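Local structure of histidinol-phosphatase (Bordetella pertussis, 3FVV) at residues Thr115-Asn118 / Ser119-Ala123; Asp87-Arg90 / Pro91-Val95. The protein probably dephosphorylates histidinol phosphate to histidinol, a late step of histidine biosynthesis, as a magnesium-dependent hydrolase of the HAD superfamily. All coordinates share one frame; numbering follows the deposited sequence.

Contact 1: residues Thr115-Asn118 / Ser119-Ala123; sequences TATN and SFVTA. With SO4 (sulfate ion), chain C.
The flat amide of Asn118 meets Val121 on one side of its plane: Val121 N and CG2 both approach from there, and Leu66 and Leu69 of helix 58-70 also touch this side chain. Val121 N, well above the carbonyl plane, gives a capping bond to Asn118 OD1 (3.2 Å), while Val121 CG2 is 3.6 Å from Asn118 ND2. Phe120 N (3.1 Å) and Phe120 CB also lie close to Asn118 OD1, while the ring leads away edge-to-face onto His81. Asparagine suits this N-cap: its short chain, with CG between backbone N and carbonyl carbon (chi1 78°), folds the oxygen over the first turn. Asn118 O takes the i-to-i+4 bond from Thr122 N (2.9 Å). Thr122 OG1, with one proton, lies near Thr117 O and Asn118 O. Thr122 CG2 packs on Thr117 CG2 at 3.7 Å, whereas Thr117 OG1 turns to Asp12. Thr115 OG1 accepts from Thr117 N, an ST turn, and donates to sulfate O1 (2.9 Å); Ala116 N points almost straight at sulfate O2 (2.8 Å, 175°). Leu11 N, Asp12 N and Lys160 NZ also hydrogen-bond to the sulfate. A threonine ending strand 110-115 and holding the anion is consistent with motif II of HAD hydrolases.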
# COMPACT_ATOMS: atom_id res chain seq x y z
N THR A 115 2.58 2.20 1.22
CA THR A 115 1.30 1.53 1.33
C THR A 115 1.04 0.94 2.72
O THR A 115 1.93 0.38 3.34
CB THR A 115 1.22 0.40 0.24
OG1 THR A 115 0.01 -0.34 0.39
CG2 THR A 115 2.41 -0.54 0.36
N ALA A 116 -0.22 1.03 3.17
CA ALA A 116 -0.66 0.43 4.43
C ALA A 116 -0.76 -1.06 4.29
O ALA A 116 -0.75 -1.76 5.29
CB ALA A 116 -2.01 0.98 4.89
N THR A 117 -0.89 -1.58 3.07
CA THR A 117 -1.03 -3.04 2.94
C THR A 117 0.35 -3.66 3.27
O THR A 117 1.37 -3.20 2.82
CB THR A 117 -1.63 -3.43 1.59
OG1 THR A 117 -2.99 -2.96 1.52
CG2 THR A 117 -1.65 -4.98 1.38
N ASN A 118 0.35 -4.70 4.09
CA ASN A 118 1.59 -5.22 4.67
C ASN A 118 2.64 -5.67 3.65
O ASN A 118 2.29 -6.15 2.53
CB ASN A 118 1.28 -6.30 5.73
CG ASN A 118 0.93 -7.65 5.14
OD1 ASN A 118 1.82 -8.38 4.72
ND2 ASN A 118 -0.36 -8.05 5.23
N SER A 119 3.92 -5.48 4.03
CA SER A 119 5.04 -5.76 3.17
C SER A 119 5.17 -7.23 2.66
O SER A 119 5.67 -7.45 1.58
CB SER A 119 6.37 -5.28 3.79
OG SER A 119 6.61 -5.97 5.00
N PHE A 120 4.64 -8.22 3.38
CA PHE A 120 4.58 -9.54 2.81
C PHE A 120 3.69 -9.57 1.55
O PHE A 120 4.04 -10.15 0.53
CB PHE A 120 4.06 -10.61 3.81
CG PHE A 120 3.92 -11.95 3.16
CD1 PHE A 120 5.03 -12.74 2.91
CD2 PHE A 120 2.71 -12.37 2.65
CE1 PHE A 120 4.92 -13.96 2.23
CE2 PHE A 120 2.61 -13.58 1.95
CZ PHE A 120 3.71 -14.35 1.77
N VAL A 121 2.54 -8.95 1.64
CA VAL A 121 1.60 -8.87 0.53
C VAL A 121 2.09 -7.96 -0.58
O VAL A 121 1.87 -8.26 -1.72
CB VAL A 121 0.17 -8.44 1.04
CG1 VAL A 121 -0.79 -8.14 -0.14
CG2 VAL A 121 -0.40 -9.54 1.96
N THR A 122 2.81 -6.89 -0.27
CA THR A 122 3.13 -5.89 -1.29
C THR A 122 4.53 -5.91 -1.87
O THR A 122 4.76 -5.30 -2.87
CB THR A 122 2.83 -4.47 -0.78
OG1 THR A 122 3.42 -4.28 0.52
CG2 THR A 122 1.29 -4.24 -0.68
N ALA A 123 5.47 -6.58 -1.22
CA ALA A 123 6.85 -6.67 -1.76
C ALA A 123 6.91 -7.12 -3.22
O ALA A 123 7.53 -6.45 -4.04
CB ALA A 123 7.77 -7.51 -0.84
S SO4 C . -2.79 1.85 0.58
O1 SO4 C . -1.91 1.52 -0.61
O2 SO4 C . -2.05 2.51 1.72
O3 SO4 C . -3.91 2.61 0.03
O4 SO4 C . -3.36 0.62 1.16

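Contact 2: residues Asp87-Arg90 / Pro91-Val95; sequences DVIR and PSLTV
Ser92 and Ile89 are joined by two hydrogen bonds to one carbonyl, Ile89 O. Ser92 OG meets a lone pair of Ile89 O in the carbonyl plane (2.7 Å), and Ser92 N reaches Ile89 O from above that plane (2.8 Å). The serine hydroxyl can do this because it sits between its backbone N and carbonyl carbon (chi1 80°), turned back toward the helix. A third bond, from Leu93 N to Arg90 O (3.0 Å), again spans three residues, so the chain bends through two successive tight turns as helix 74-89 gives out. Proline suits a place inside both turns: Pro91 has no N-H to give to a helical carbonyl, and Pro91 CD lies 3.5 Å from Val88 O. The apolar pair is Leu93 CD1 with Ile89 CG2, at 4.1 Å. Leu93 CD2 makes a van der Waals contact with Arg90 NH2 (3.8 Å); the exposed arginine chain, bent at chi2, brings its guanidinium obliquely beside Leu93. Ile89, which is buried, packs on Ser20 and Ile125; Val88 touches Gln23 and Arg30 of helix 20-30; Ser92 and Leu93 touch Leu16. Thr94 then starts the next helix, 95-106, as its N-cap, through OG1 to Ala97 N.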
# COMPACT_ATOMS: atom_id res chain seq x y z
N ASP A 87 -3.27 -14.64 -10.43
CA ASP A 87 -4.73 -14.77 -10.69
C ASP A 87 -5.47 -13.47 -10.33
O ASP A 87 -6.53 -13.20 -10.86
CB ASP A 87 -5.37 -15.91 -9.87
CG ASP A 87 -4.91 -17.28 -10.33
OD1 ASP A 87 -4.24 -17.30 -11.37
OD2 ASP A 87 -5.20 -18.30 -9.68
N VAL A 88 -4.94 -12.69 -9.40
CA VAL A 88 -5.60 -11.46 -9.00
C VAL A 88 -4.80 -10.19 -9.35
O VAL A 88 -5.28 -9.30 -10.00
CB VAL A 88 -5.89 -11.49 -7.48
CG1 VAL A 88 -6.65 -10.17 -7.03
CG2 VAL A 88 -6.67 -12.71 -7.12
N ILE A 89 -3.56 -10.09 -8.91
CA ILE A 89 -2.88 -8.83 -9.04
C ILE A 89 -2.48 -8.58 -10.50
O ILE A 89 -2.86 -7.55 -11.09
CB ILE A 89 -1.68 -8.70 -8.09
CG1 ILE A 89 -2.16 -8.79 -6.61
CG2 ILE A 89 -0.94 -7.38 -8.33
CD1 ILE A 89 -3.10 -7.65 -6.12
N ARG A 90 -1.71 -9.50 -11.07
CA ARG A 90 -1.16 -9.27 -12.41
C ARG A 90 -2.18 -8.85 -13.46
O ARG A 90 -1.93 -7.91 -14.19
CB ARG A 90 -0.43 -10.49 -12.96
CG ARG A 90 0.86 -10.63 -12.39
CD ARG A 90 1.95 -10.93 -13.41
NE ARG A 90 3.19 -10.53 -12.77
CZ ARG A 90 3.89 -9.45 -13.08
NH1 ARG A 90 4.98 -9.19 -12.40
NH2 ARG A 90 3.55 -8.63 -14.06
N PRO A 91 -3.31 -9.53 -13.54
CA PRO A 91 -4.24 -9.11 -14.56
C PRO A 91 -4.89 -7.76 -14.29
O PRO A 91 -5.63 -7.30 -15.12
CB PRO A 91 -5.33 -10.18 -14.54
CG PRO A 91 -4.70 -11.37 -13.84
CD PRO A 91 -3.75 -10.76 -12.84
N SER A 92 -4.71 -7.16 -13.11
CA SER A 92 -5.24 -5.85 -12.87
C SER A 92 -4.20 -4.75 -13.13
O SER A 92 -4.47 -3.58 -12.89
CB SER A 92 -5.69 -5.78 -11.39
OG SER A 92 -4.58 -5.55 -10.51
N LEU A 93 -2.98 -5.14 -13.52
CA LEU A 93 -1.97 -4.20 -13.88
C LEU A 93 -2.36 -3.52 -15.20
O LEU A 93 -2.68 -4.20 -16.17
CB LEU A 93 -0.63 -4.89 -14.06
CG LEU A 93 0.37 -4.66 -12.95
CD1 LEU A 93 -0.21 -5.04 -11.64
CD2 LEU A 93 1.61 -5.48 -13.31
N THR A 94 -2.37 -2.19 -15.24
CA THR A 94 -2.73 -1.46 -16.47
C THR A 94 -1.50 -0.73 -16.96
O THR A 94 -0.62 -0.33 -16.16
CB THR A 94 -3.77 -0.40 -16.23
OG1 THR A 94 -3.29 0.59 -15.27
CG2 THR A 94 -5.09 -1.05 -15.76
N VAL A 95 -1.45 -0.53 -18.27
CA VAL A 95 -0.40 0.22 -18.90
C VAL A 95 -0.31 1.65 -18.35
O VAL A 95 0.81 2.14 -18.17
CB VAL A 95 -0.46 0.18 -20.47
CG1 VAL A 95 -1.59 1.00 -20.98
CG2 VAL A 95 0.89 0.69 -21.04

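The two contacts treat opposite ends of helices: contact 2 closes helix 74-89, whereas contact 1 opens helix 119-128. Their centres are 16 Å apart and their nearest atoms about 6 Å, so they do not touch; shared neighbours connect them. Ser20 of helix 20-30, a neighbour of contact 2, also touches Thr117. Helix 119-128, opened by contact 1, runs on to lie against the end of helix 74-89, where its Ala128 touches Arg90. Only contact 1 reaches the sulfate, which probably marks the substrate phosphate site. Contact 2 lies at the surface and, through 91-95, leads the chain into helix 95-106 and onward to strand 110-115, at whose end contact 1 begins.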